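PDB 4KU4: Ras-3 from Cryphonectria parasitica from Cryphonectria parasitica, which belongs to the Ras family of P-loop nucleotide-binding proteins and holds guanosine-5'-diphosphate and a magnesium ion. Local coordinates for residues Val25-Leu30 and Val90-Val95; Lys146-Thr151 and Ser175-Thr180; Leu139-Gly144 and Gly170-Ser175. All coordinates share one frame; numbering follows the deposited sequence.

In the fold
From the N terminus, the chain passes through strand 15-20 and the loop before helix 27-35, then returns some sixty residues later on strand 88-94, which closes contact 1 (25-30 with 90-95). Contacts 2 and 3 follow in series after it and cross each other: their segments alternate along the chain, and 170-175 and 175-180 share S175. Contact 3 closes the excursion through helix 157-167 by pairing strands 140-145 and 170-173, and contact 2 joins the loops that follow these strands. Strands 88-94 and 140-145 are sheet neighbours, bringing contacts 1 and 3 together, while a salt bridge from D94 to K146 ties contact 1 to contact 2. All three touch guanosine-5'-diphosphate.

Contact 1: residues Val25-Leu30 and Val90-Val95; sequences VGKTSL and VIVFDV. With MG (magnesium ion), chain D; GDP (guanosine-5'-diphosphate), chain C.
V25 and L30 both pack on V92, one from the loop before helix 27-35 and the other from inside the helix, so a single strand valine meets two apolar groups. The side chain of V25 can be followed outward. Its CB lies over the strand backbone, 3.9 Å from V92 O. From there CG1, anti to the carbonyl carbon (chi1 -68°), runs past F93 CA to D94, with CG1 of V25 4.0 Å from CB of D94. The other branch, CG2, lies 3.7 Å from V92 CG1 and also comes near O2B of guanosine-5'-diphosphate. L30 and V92 reach toward each other tip to tip, with L30 CD1 3.7 Å from V92 CG2. K27 adds a looser touch through its CG.

The polar work faces the nucleotide. K27 bends at chi3 and chi4, which folds its chain back around the beta phosphate and sets NZ 2.8 Å from O2B of guanosine-5'-diphosphate; the backbone N of K27 donates to the same oxygen, as does that of G26. NZ also bonds to G21 O. T28 N meets O1B of the nucleotide at 171°, while T28 OG1 binds magnesium at 2.2 Å, with O1B and four waters completing six ligands. S29 gives both N and OG to O1A. These features fit a P-loop (Walker A) followed by its helix. The strand contact itself is van der Waals packing of methyl groups on V92 and on the strand backbone; the convergence of amides and a lysine on O2B would be expected to offset its negative charge.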
loop_
_atom_site.group_PDB
_atom_site.type_symbol
_atom_site.label_atom_id
_atom_site.label_comp_id
_atom_site.label_asym_id
_atom_site.label_seq_id
_atom_site.Cartn_x
_atom_site.Cartn_y
_atom_site.Cartn_z
ATOM N N VAL A 25 -8.429 -6.131 5.711
ATOM C CA VAL A 25 -7.154 -5.731 6.325
ATOM C C VAL A 25 -7.100 -4.227 6.550
ATOM O O VAL A 25 -6.344 -3.736 7.404
ATOM C CB VAL A 25 -5.917 -6.227 5.547
ATOM C CG1 VAL A 25 -5.801 -7.783 5.633
ATOM C CG2 VAL A 25 -5.926 -5.714 4.108
ATOM N N GLY A 26 -7.917 -3.503 5.793
ATOM C CA GLY A 26 -7.988 -2.063 5.945
ATOM C C GLY A 26 -7.632 -1.285 4.690
ATOM O O GLY A 26 -7.311 -0.099 4.786
ATOM N N LYS A 27 -7.665 -1.928 3.525
ATOM C CA LYS A 27 -7.323 -1.235 2.273
ATOM C C LYS A 27 -8.162 0.027 2.037
ATOM O O LYS A 27 -7.626 1.143 1.894
ATOM C CB LYS A 27 -7.431 -2.172 1.067
ATOM C CG LYS A 27 -6.486 -3.374 1.110
ATOM C CD LYS A 27 -6.596 -4.214 -0.150
ATOM C CE LYS A 27 -7.995 -4.845 -0.306
ATOM N NZ LYS A 27 -8.313 -5.723 0.856
ATOM N N THR A 28 -9.479 -0.148 1.978
ATOM C CA THR A 28 -10.387 0.972 1.757
ATOM C C THR A 28 -10.251 2.063 2.818
ATOM O O THR A 28 -10.197 3.255 2.486
ATOM C CB THR A 28 -11.849 0.501 1.717
ATOM O OG1 THR A 28 -12.018 -0.425 0.640
ATOM C CG2 THR A 28 -12.774 1.709 1.495
ATOM N N SER A 29 -10.187 1.648 4.082
ATOM C CA SER A 29 -10.061 2.569 5.211
ATOM C C SER A 29 -8.791 3.426 5.103
ATOM O O SER A 29 -8.835 4.642 5.306
ATOM C CB SER A 29 -10.101 1.801 6.544
ATOM O OG SER A 29 -11.369 1.185 6.727
ATOM N N LEU A 30 -7.679 2.791 4.745
ATOM C CA LEU A 30 -6.417 3.502 4.549
ATOM C C LEU A 30 -6.538 4.550 3.446
ATOM O O LEU A 30 -6.094 5.682 3.603
ATOM C CB LEU A 30 -5.293 2.518 4.209
ATOM C CG LEU A 30 -4.698 1.721 5.364
ATOM C CD1 LEU A 30 -3.899 0.547 4.818
ATOM C CD2 LEU A 30 -3.819 2.601 6.236
ATOM N N VAL A 90 1.068 -0.755 -2.420
ATOM C CA VAL A 90 0.893 -0.809 -0.989
ATOM C C VAL A 90 0.212 -2.134 -0.687
ATOM O O VAL A 90 -0.954 -2.334 -1.037
ATOM C CB VAL A 90 0.026 0.352 -0.511
ATOM C CG1 VAL A 90 -0.176 0.280 1.004
ATOM C CG2 VAL A 90 0.662 1.696 -0.923
ATOM N N ILE A 91 0.955 -3.052 -0.068
ATOM C CA ILE A 91 0.432 -4.368 0.262
ATOM C C ILE A 91 0.114 -4.412 1.748
ATOM O O ILE A 91 1.009 -4.333 2.584
ATOM C CB ILE A 91 1.426 -5.448 -0.165
ATOM C CG1 ILE A 91 1.783 -5.223 -1.636
ATOM C CG2 ILE A 91 0.859 -6.852 0.102
ATOM C CD1 ILE A 91 2.641 -6.342 -2.224
ATOM N N VAL A 92 -1.177 -4.494 2.057
ATOM C CA VAL A 92 -1.662 -4.341 3.421
ATOM C C VAL A 92 -1.969 -5.679 4.105
ATOM O O VAL A 92 -2.570 -6.589 3.513
ATOM C CB VAL A 92 -2.942 -3.474 3.435
ATOM C CG1 VAL A 92 -3.350 -3.136 4.864
ATOM C CG2 VAL A 92 -2.720 -2.205 2.633
ATOM N N PHE A 93 -1.555 -5.791 5.361
ATOM C CA PHE A 93 -1.993 -6.901 6.203
ATOM C C PHE A 93 -2.503 -6.341 7.534
ATOM O O PHE A 93 -2.351 -5.145 7.803
ATOM C CB PHE A 93 -0.886 -7.944 6.386
ATOM C CG PHE A 93 0.229 -7.519 7.280
ATOM C CD1 PHE A 93 0.207 -7.835 8.636
ATOM C CD2 PHE A 93 1.341 -6.867 6.761
ATOM C CE1 PHE A 93 1.255 -7.467 9.473
ATOM C CE2 PHE A 93 2.397 -6.502 7.587
ATOM C CZ PHE A 93 2.353 -6.809 8.948
ATOM N N ASP A 94 -3.160 -7.201 8.311
ATOM C CA ASP A 94 -3.834 -6.829 9.552
ATOM C C ASP A 94 -2.960 -7.420 10.630
ATOM O O ASP A 94 -2.735 -8.629 10.635
ATOM C CB ASP A 94 -5.236 -7.471 9.543
ATOM C CG ASP A 94 -6.025 -7.240 10.828
ATOM O OD1 ASP A 94 -5.458 -6.856 11.867
ATOM O OD2 ASP A 94 -7.247 -7.457 10.783
ATOM N N VAL A 95 -2.419 -6.587 11.516
ATOM C CA VAL A 95 -1.439 -7.100 12.460
ATOM C C VAL A 95 -2.088 -8.075 13.435
ATOM O O VAL A 95 -1.385 -8.827 14.105
ATOM C CB VAL A 95 -0.683 -5.997 13.253
ATOM C CG1 VAL A 95 0.088 -5.071 12.308
ATOM C CG2 VAL A 95 -1.633 -5.236 14.168
HETATM MG MG MG D . -12.237 -2.605 0.644
HETATM P PB GDP C . -10.571 -3.940 3.300
HETATM O O1B GDP C . -10.889 -2.802 2.358
HETATM O O2B GDP C . -9.090 -4.291 3.188
HETATM O O3B GDP C . -11.429 -5.148 2.983
HETATM O O3A GDP C . -10.860 -3.443 4.814
HETATM P PA GDP C . -11.846 -2.236 5.291
HETATM O O1A GDP C . -11.246 -0.871 5.032
HETATM O O2A GDP C . -13.229 -2.346 4.697
HETATM O "O5'" GDP C . -11.886 -2.457 6.877
HETATM C "C5'" GDP C . -12.374 -3.702 7.385
HETATM C "C4'" GDP C . -12.708 -3.495 8.853
HETATM O "O4'" GDP C . -11.506 -3.139 9.504
HETATM C "C3'" GDP C . -13.679 -2.355 9.087
HETATM O "O3'" GDP C . -14.578 -2.704 10.157
HETATM C "C2'" GDP C . -12.789 -1.219 9.532
HETATM O "O2'" GDP C . -13.469 -0.316 10.402
HETATM C "C1'" GDP C . -11.683 -1.959 10.257
HETATM N N9 GDP C . -10.387 -1.252 10.228
HETATM C C8 GDP C . -9.691 -0.878 9.137
HETATM N N7 GDP C . -8.533 -0.277 9.498
HETATM C C5 GDP C . -8.482 -0.278 10.842
HETATM C C6 GDP C . -7.548 0.198 11.873
HETATM O O6 GDP C . -6.487 0.758 11.552
HETATM N N1 GDP C . -7.867 -0.004 13.159
HETATM C C2 GDP C . -8.998 -0.599 13.541
HETATM N N2 GDP C . -9.231 -0.740 14.869
HETATM N N3 GDP C . -9.911 -1.060 12.649
HETATM C C4 GDP C . -9.703 -0.921 11.319
HETATM O O HOH W 1 -13.900 -2.386 2.063
HETATM O O HOH W 2 -12.557 -4.789 0.622
HETATM O O HOH W 3 -13.758 -2.295 -0.843
HETATM O O HOH W 4 -10.537 -2.767 -0.676
#

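Contact 2: residues Lys146-Thr151 and Ser175-Thr180; sequences KCDLDT and SAKLGT. With GDP (guanosine-5'-diphosphate), chain C.
D148 and S175 meet through one short hydrogen bond, S175 OG donating to D148 OD1 at 2.6 Å. The hydroxyl comes from above the carboxylate, 54° out of its plane, and OD1 also accepts N1 of guanosine-5'-diphosphate at 171°. The other carboxylate oxygen, OD2, takes N2 of the nucleotide at 2.8 Å, so the two acid oxygens read neighbouring N-H groups of the guanine. With CG of D148 set between its backbone N and carbonyl carbon (chi1 56°), the carboxylate faces both base and serine. S175 OG in turn accepts from L178 N at 3.2 Å, an ST motif within its own loop; accepting there while donating to D148 OD1, the hydroxyl probably helps to orient the carboxylate for the base.

The outer part is looser. L178 CD1 stands 4.0 Å from D148 CB, and L178 and K177 are both exposed. K177 NZ lies 4.5 Å from D148 OD2, beyond a salt bridge; a water spans the gap instead, giving to OD2 and accepting from NZ. The CB of K177 lies over the base at 3.6 Å from N1 of guanosine-5'-diphosphate, whereas the chain of K146, extended beyond CG, runs along the base as far as the sugar, its NZ held by D94 and G24.

These two loops follow strands 140-145 and 170-173 and precede helices 157-167 and 182-196, and A176 rests on helix 27-35: the guanine site, with D148 in the role expected of the Ras-family NKxD motif, sits where strand ends and helix beginnings meet.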
loop_
_atom_site.group_PDB
_atom_site.type_symbol
_atom_site.label_atom_id
_atom_site.label_comp_id
_atom_site.label_asym_id
_atom_site.label_seq_id
_atom_site.Cartn_x
_atom_site.Cartn_y
_atom_site.Cartn_z
ATOM N N LYS A 146 -3.983 -1.613 11.485
ATOM C CA LYS A 146 -4.699 -1.858 12.735
ATOM C C LYS A 146 -3.740 -1.910 13.923
ATOM O O LYS A 146 -3.931 -2.684 14.860
ATOM C CB LYS A 146 -5.571 -3.124 12.662
ATOM C CG LYS A 146 -6.341 -3.317 11.359
ATOM C CD LYS A 146 -7.601 -4.137 11.573
ATOM C CE LYS A 146 -8.318 -4.412 10.245
ATOM N NZ LYS A 146 -9.331 -5.499 10.386
ATOM N N CYS A 147 -2.711 -1.069 13.896
ATOM C CA CYS A 147 -1.730 -1.093 14.976
ATOM C C CYS A 147 -2.287 -0.520 16.290
ATOM O O CYS A 147 -1.674 -0.670 17.342
ATOM C CB CYS A 147 -0.347 -0.403 14.607
ATOM S SG CYS A 147 -0.489 1.392 14.298
ATOM N N ASP A 148 -3.444 0.136 16.221
ATOM C CA ASP A 148 -4.129 0.615 17.429
ATOM C C ASP A 148 -4.655 -0.580 18.231
ATOM O O ASP A 148 -5.038 -0.444 19.394
ATOM C CB ASP A 148 -5.285 1.547 17.065
ATOM C CG ASP A 148 -6.271 0.901 16.115
ATOM O OD1 ASP A 148 -5.920 0.729 14.931
ATOM O OD2 ASP A 148 -7.380 0.538 16.546
ATOM N N LEU A 149 -4.675 -1.747 17.593
ATOM C CA LEU A 149 -5.161 -2.977 18.219
ATOM C C LEU A 149 -3.997 -3.767 18.802
ATOM O O LEU A 149 -3.898 -4.986 18.625
ATOM C CB LEU A 149 -5.944 -3.827 17.205
ATOM C CG LEU A 149 -7.229 -3.145 16.719
ATOM C CD1 LEU A 149 -8.037 -4.059 15.824
ATOM C CD2 LEU A 149 -8.046 -2.703 17.915
ATOM N N ASP A 150 -3.127 -3.051 19.507
ATOM C CA ASP A 150 -1.883 -3.604 20.021
ATOM C C ASP A 150 -2.098 -4.817 20.923
ATOM O O ASP A 150 -1.373 -5.812 20.810
ATOM C CB ASP A 150 -1.023 -2.519 20.699
ATOM C CG ASP A 150 -1.664 -1.927 21.964
ATOM O OD1 ASP A 150 -2.853 -1.546 21.935
ATOM O OD2 ASP A 150 -0.953 -1.807 22.989
ATOM N N THR A 151 -3.127 -4.762 21.764
ATOM C CA THR A 151 -3.400 -5.838 22.716
ATOM C C THR A 151 -3.898 -7.121 22.054
ATOM O O THR A 151 -4.081 -8.140 22.723
ATOM C CB THR A 151 -4.442 -5.405 23.765
ATOM O OG1 THR A 151 -5.718 -5.228 23.137
ATOM C CG2 THR A 151 -4.011 -4.108 24.437
ATOM N N SER A 175 -2.505 2.933 11.468
ATOM C CA SER A 175 -3.857 2.770 11.982
ATOM C C SER A 175 -4.746 3.646 11.118
ATOM O O SER A 175 -4.746 4.862 11.267
ATOM C CB SER A 175 -4.026 3.137 13.453
ATOM O OG SER A 175 -5.396 3.063 13.824
ATOM N N ALA A 176 -5.436 3.031 10.157
ATOM C CA ALA A 176 -6.391 3.742 9.324
ATOM C C ALA A 176 -7.435 4.431 10.177
ATOM O O ALA A 176 -7.977 5.468 9.791
ATOM C CB ALA A 176 -7.066 2.768 8.356
ATOM N N LYS A 177 -7.730 3.844 11.331
ATOM C CA LYS A 177 -8.796 4.354 12.191
ATOM C C LYS A 177 -8.354 5.652 12.841
ATOM O O LYS A 177 -9.114 6.618 12.888
ATOM C CB LYS A 177 -9.171 3.314 13.256
ATOM C CG LYS A 177 -10.248 3.777 14.231
ATOM C CD LYS A 177 -10.404 2.806 15.394
ATOM C CE LYS A 177 -11.168 3.454 16.542
ATOM N NZ LYS A 177 -11.227 2.609 17.762
ATOM N N LEU A 178 -7.110 5.693 13.309
ATOM C CA LEU A 178 -6.612 6.894 13.983
ATOM C C LEU A 178 -5.839 7.829 13.055
ATOM O O LEU A 178 -5.555 8.969 13.416
ATOM C CB LEU A 178 -5.779 6.520 15.212
ATOM C CG LEU A 178 -6.598 5.810 16.290
ATOM C CD1 LEU A 178 -5.750 5.480 17.498
ATOM C CD2 LEU A 178 -7.772 6.686 16.691
ATOM N N GLY A 179 -5.525 7.347 11.856
ATOM C CA GLY A 179 -4.752 8.100 10.882
ATOM C C GLY A 179 -3.249 7.967 11.073
ATOM O O GLY A 179 -2.460 8.578 10.350
ATOM N N THR A 180 -2.853 7.159 12.053
ATOM C CA THR A 180 -1.452 7.039 12.445
ATOM C C THR A 180 -0.587 6.469 11.320
ATOM O O THR A 180 -0.835 5.359 10.846
ATOM C CB THR A 180 -1.314 6.135 13.679
ATOM O OG1 THR A 180 -2.293 6.507 14.657
ATOM C CG2 THR A 180 0.084 6.250 14.286
HETATM P PB GDP C . -10.571 -3.940 3.300
HETATM O O1B GDP C . -10.889 -2.802 2.358
HETATM O O2B GDP C . -9.090 -4.291 3.188
HETATM O O3B GDP C . -11.429 -5.148 2.983
HETATM O O3A GDP C . -10.860 -3.443 4.814
HETATM P PA GDP C . -11.846 -2.236 5.291
HETATM O O1A GDP C . -11.246 -0.871 5.032
HETATM O O2A GDP C . -13.229 -2.346 4.697
HETATM O "O5'" GDP C . -11.886 -2.457 6.877
HETATM C "C5'" GDP C . -12.374 -3.702 7.385
HETATM C "C4'" GDP C . -12.708 -3.495 8.853
HETATM O "O4'" GDP C . -11.506 -3.139 9.504
HETATM C "C3'" GDP C . -13.679 -2.355 9.087
HETATM O "O3'" GDP C . -14.578 -2.704 10.157
HETATM C "C2'" GDP C . -12.789 -1.219 9.532
HETATM O "O2'" GDP C . -13.469 -0.316 10.402
HETATM C "C1'" GDP C . -11.683 -1.959 10.257
HETATM N N9 GDP C . -10.387 -1.252 10.228
HETATM C C8 GDP C . -9.691 -0.878 9.137
HETATM N N7 GDP C . -8.533 -0.277 9.498
HETATM C C5 GDP C . -8.482 -0.278 10.842
HETATM C C6 GDP C . -7.548 0.198 11.873
HETATM O O6 GDP C . -6.487 0.758 11.552
HETATM N N1 GDP C . -7.867 -0.004 13.159
HETATM C C2 GDP C . -8.998 -0.599 13.541
HETATM N N2 GDP C . -9.231 -0.740 14.869
HETATM N N3 GDP C . -9.911 -1.060 12.649
HETATM C C4 GDP C . -9.703 -0.921 11.319
HETATM O O HOH W 5 -8.517 1.146 18.875
#

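Contact 3: residues Leu139-Gly144 and Gly170-Ser175; sequences LVVLVG and GFVETS. With GDP (guanosine-5'-diphosphate), chain C.
V143 and T174 cross at about a right angle where the paired strands run out, with V143 CG1 3.2 Å from T174 OG1. The valine branch lies anti to its backbone N (chi1 170°), which carries it toward the threonine; CG2 of T174 also touches CG1 of V143. The hydroxyl itself bonds to N145 OD1, so its polar end is turned to the next residue of the first strand, just past G144.

Along the pairing, the side chains of V141, V143 and V172 lie on one face of the sheet and those of L142, F171 and E173 on the other. On the first, V141 CG2 meets V172 CG2 at 4.1 Å, and V141 also packs against helix 182-196. On the second, L142 CB stands 4.4 Å from F171 CD1. The phenylalanine ring is held obliquely over the neighbouring strand, with CD1 3.4 Å from L142 O and CE1 near G144 N. G144 has no side chain here, and F171 and E173 lie close around it. E173 pairs with R153 farther out, and L142 and F171 both touch A164 of helix 157-167.

The backbones are held by five hydrogen bonds, from G170 N donating to V140 O (172°) at one end to T174 N donating to G144 O at 2.9 Å at the other. V172 N approaches L142 O nearly along the C=O axis, while L142 N sits well above the carbonyl plane of G170 O. CA-H...O contacts reinforce them, as F171 CA to L142 O at 3.2 Å. The strand axes diverge by 27°, as in a twisted parallel sheet. Helix 157-167 connects the two strands, forming a beta-alpha-beta crossover at the sheet edge that belongs to the P-loop fold of the Ras family.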
loop_
_atom_site.group_PDB
_atom_site.type_symbol
_atom_site.label_atom_id
_atom_site.label_comp_id
_atom_site.label_asym_id
_atom_site.label_seq_id
_atom_site.Cartn_x
_atom_site.Cartn_y
_atom_site.Cartn_z
ATOM N N LEU A 139 9.707 -0.274 -4.647
ATOM C CA LEU A 139 8.489 0.392 -5.124
ATOM C C LEU A 139 7.252 -0.212 -4.471
ATOM O O LEU A 139 6.110 0.130 -4.803
ATOM C CB LEU A 139 8.383 0.327 -6.660
ATOM C CG LEU A 139 9.545 0.996 -7.406
ATOM C CD1 LEU A 139 9.296 1.072 -8.892
ATOM C CD2 LEU A 139 9.784 2.390 -6.850
ATOM N N VAL A 140 7.495 -1.125 -3.541
ATOM C CA VAL A 140 6.441 -1.751 -2.768
ATOM C C VAL A 140 6.605 -1.386 -1.304
ATOM O O VAL A 140 7.724 -1.297 -0.802
ATOM C CB VAL A 140 6.504 -3.293 -2.882
ATOM C CG1 VAL A 140 5.427 -3.927 -2.045
ATOM C CG2 VAL A 140 6.382 -3.714 -4.338
ATOM N N VAL A 141 5.495 -1.174 -0.617
ATOM C CA VAL A 141 5.554 -1.041 0.836
ATOM C C VAL A 141 4.598 -2.036 1.473
ATOM O O VAL A 141 3.437 -2.149 1.068
ATOM C CB VAL A 141 5.297 0.417 1.344
ATOM C CG1 VAL A 141 3.951 0.950 0.881
ATOM C CG2 VAL A 141 5.422 0.488 2.884
ATOM N N LEU A 142 5.104 -2.796 2.441
ATOM C CA LEU A 142 4.252 -3.668 3.233
ATOM C C LEU A 142 3.729 -2.872 4.406
ATOM O O LEU A 142 4.510 -2.277 5.146
ATOM C CB LEU A 142 5.036 -4.854 3.769
ATOM C CG LEU A 142 5.510 -5.962 2.839
ATOM C CD1 LEU A 142 6.495 -6.780 3.640
ATOM C CD2 LEU A 142 4.347 -6.834 2.345
ATOM N N VAL A 143 2.414 -2.884 4.586
ATOM C CA VAL A 143 1.781 -2.092 5.630
ATOM C C VAL A 143 1.133 -2.982 6.675
ATOM O O VAL A 143 0.270 -3.793 6.359
ATOM C CB VAL A 143 0.723 -1.134 5.044
ATOM C CG1 VAL A 143 -0.112 -0.486 6.152
ATOM C CG2 VAL A 143 1.374 -0.072 4.167
ATOM N N GLY A 144 1.560 -2.849 7.920
ATOM C CA GLY A 144 0.917 -3.570 9.015
ATOM C C GLY A 144 -0.149 -2.670 9.613
ATOM O O GLY A 144 0.166 -1.800 10.418
ATOM N N GLY A 170 9.612 -1.830 1.576
ATOM C CA GLY A 170 9.378 -0.986 2.730
ATOM C C GLY A 170 8.457 -1.662 3.729
ATOM O O GLY A 170 7.774 -2.634 3.404
ATOM N N PHE A 171 8.464 -1.156 4.958
ATOM C CA PHE A 171 7.548 -1.608 5.992
ATOM C C PHE A 171 7.103 -0.431 6.848
ATOM O O PHE A 171 7.939 0.295 7.399
ATOM C CB PHE A 171 8.204 -2.676 6.881
ATOM C CG PHE A 171 7.342 -3.122 8.029
ATOM C CD1 PHE A 171 6.061 -3.591 7.809
ATOM C CD2 PHE A 171 7.823 -3.096 9.326
ATOM C CE1 PHE A 171 5.269 -3.991 8.867
ATOM C CE2 PHE A 171 7.036 -3.519 10.386
ATOM C CZ PHE A 171 5.774 -3.967 10.164
ATOM N N VAL A 172 5.792 -0.222 6.941
ATOM C CA VAL A 172 5.255 0.814 7.814
ATOM C C VAL A 172 4.044 0.282 8.570
ATOM O O VAL A 172 3.184 -0.376 7.988
ATOM C CB VAL A 172 4.825 2.063 7.020
ATOM C CG1 VAL A 172 4.202 3.091 7.952
ATOM C CG2 VAL A 172 6.014 2.671 6.306
ATOM N N GLU A 173 3.965 0.583 9.864
ATOM C CA GLU A 173 2.800 0.200 10.663
ATOM C C GLU A 173 1.834 1.379 10.721
ATOM O O GLU A 173 2.252 2.532 10.911
ATOM C CB GLU A 173 3.208 -0.280 12.047
ATOM C CG GLU A 173 3.781 -1.674 11.968
ATOM C CD GLU A 173 3.542 -2.475 13.212
ATOM O OE1 GLU A 173 3.158 -1.879 14.241
ATOM O OE2 GLU A 173 3.732 -3.705 13.161
ATOM N N THR A 174 0.548 1.091 10.558
ATOM C CA THR A 174 -0.455 2.145 10.474
ATOM C C THR A 174 -1.737 1.871 11.228
ATOM O O THR A 174 -1.997 0.737 11.640
ATOM C CB THR A 174 -0.927 2.315 8.981
ATOM O OG1 THR A 174 -1.527 1.095 8.514
ATOM C CG2 THR A 174 0.241 2.703 8.082
ATOM N N SER A 175 -2.505 2.933 11.468
ATOM C CA SER A 175 -3.857 2.770 11.982
ATOM C C SER A 175 -4.746 3.646 11.118
ATOM O O SER A 175 -4.746 4.862 11.267
ATOM C CB SER A 175 -4.026 3.137 13.453
ATOM O OG SER A 175 -5.396 3.063 13.824
HETATM P PB GDP C . -10.571 -3.940 3.300
HETATM O O1B GDP C . -10.889 -2.802 2.358
HETATM O O2B GDP C . -9.090 -4.291 3.188
HETATM O O3B GDP C . -11.429 -5.148 2.983
HETATM O O3A GDP C . -10.860 -3.443 4.814
HETATM P PA GDP C . -11.846 -2.236 5.291
HETATM O O1A GDP C . -11.246 -0.871 5.032
HETATM O O2A GDP C . -13.229 -2.346 4.697
HETATM O "O5'" GDP C . -11.886 -2.457 6.877
HETATM C "C5'" GDP C . -12.374 -3.702 7.385
HETATM C "C4'" GDP C . -12.708 -3.495 8.853
HETATM O "O4'" GDP C . -11.506 -3.139 9.504
HETATM C "C3'" GDP C . -13.679 -2.355 9.087
HETATM O "O3'" GDP C . -14.578 -2.704 10.157
HETATM C "C2'" GDP C . -12.789 -1.219 9.532
HETATM O "O2'" GDP C . -13.469 -0.316 10.402
HETATM C "C1'" GDP C . -11.683 -1.959 10.257
HETATM N N9 GDP C . -10.387 -1.252 10.228
HETATM C C8 GDP C . -9.691 -0.878 9.137
HETATM N N7 GDP C . -8.533 -0.277 9.498
HETATM C C5 GDP C . -8.482 -0.278 10.842
HETATM C C6 GDP C . -7.548 0.198 11.873
HETATM O O6 GDP C . -6.487 0.758 11.552
HETATM N N1 GDP C . -7.867 -0.004 13.159
HETATM C C2 GDP C . -8.998 -0.599 13.541
HETATM N N2 GDP C . -9.231 -0.740 14.869
HETATM N N3 GDP C . -9.911 -1.060 12.649
HETATM C C4 GDP C . -9.703 -0.921 11.319
#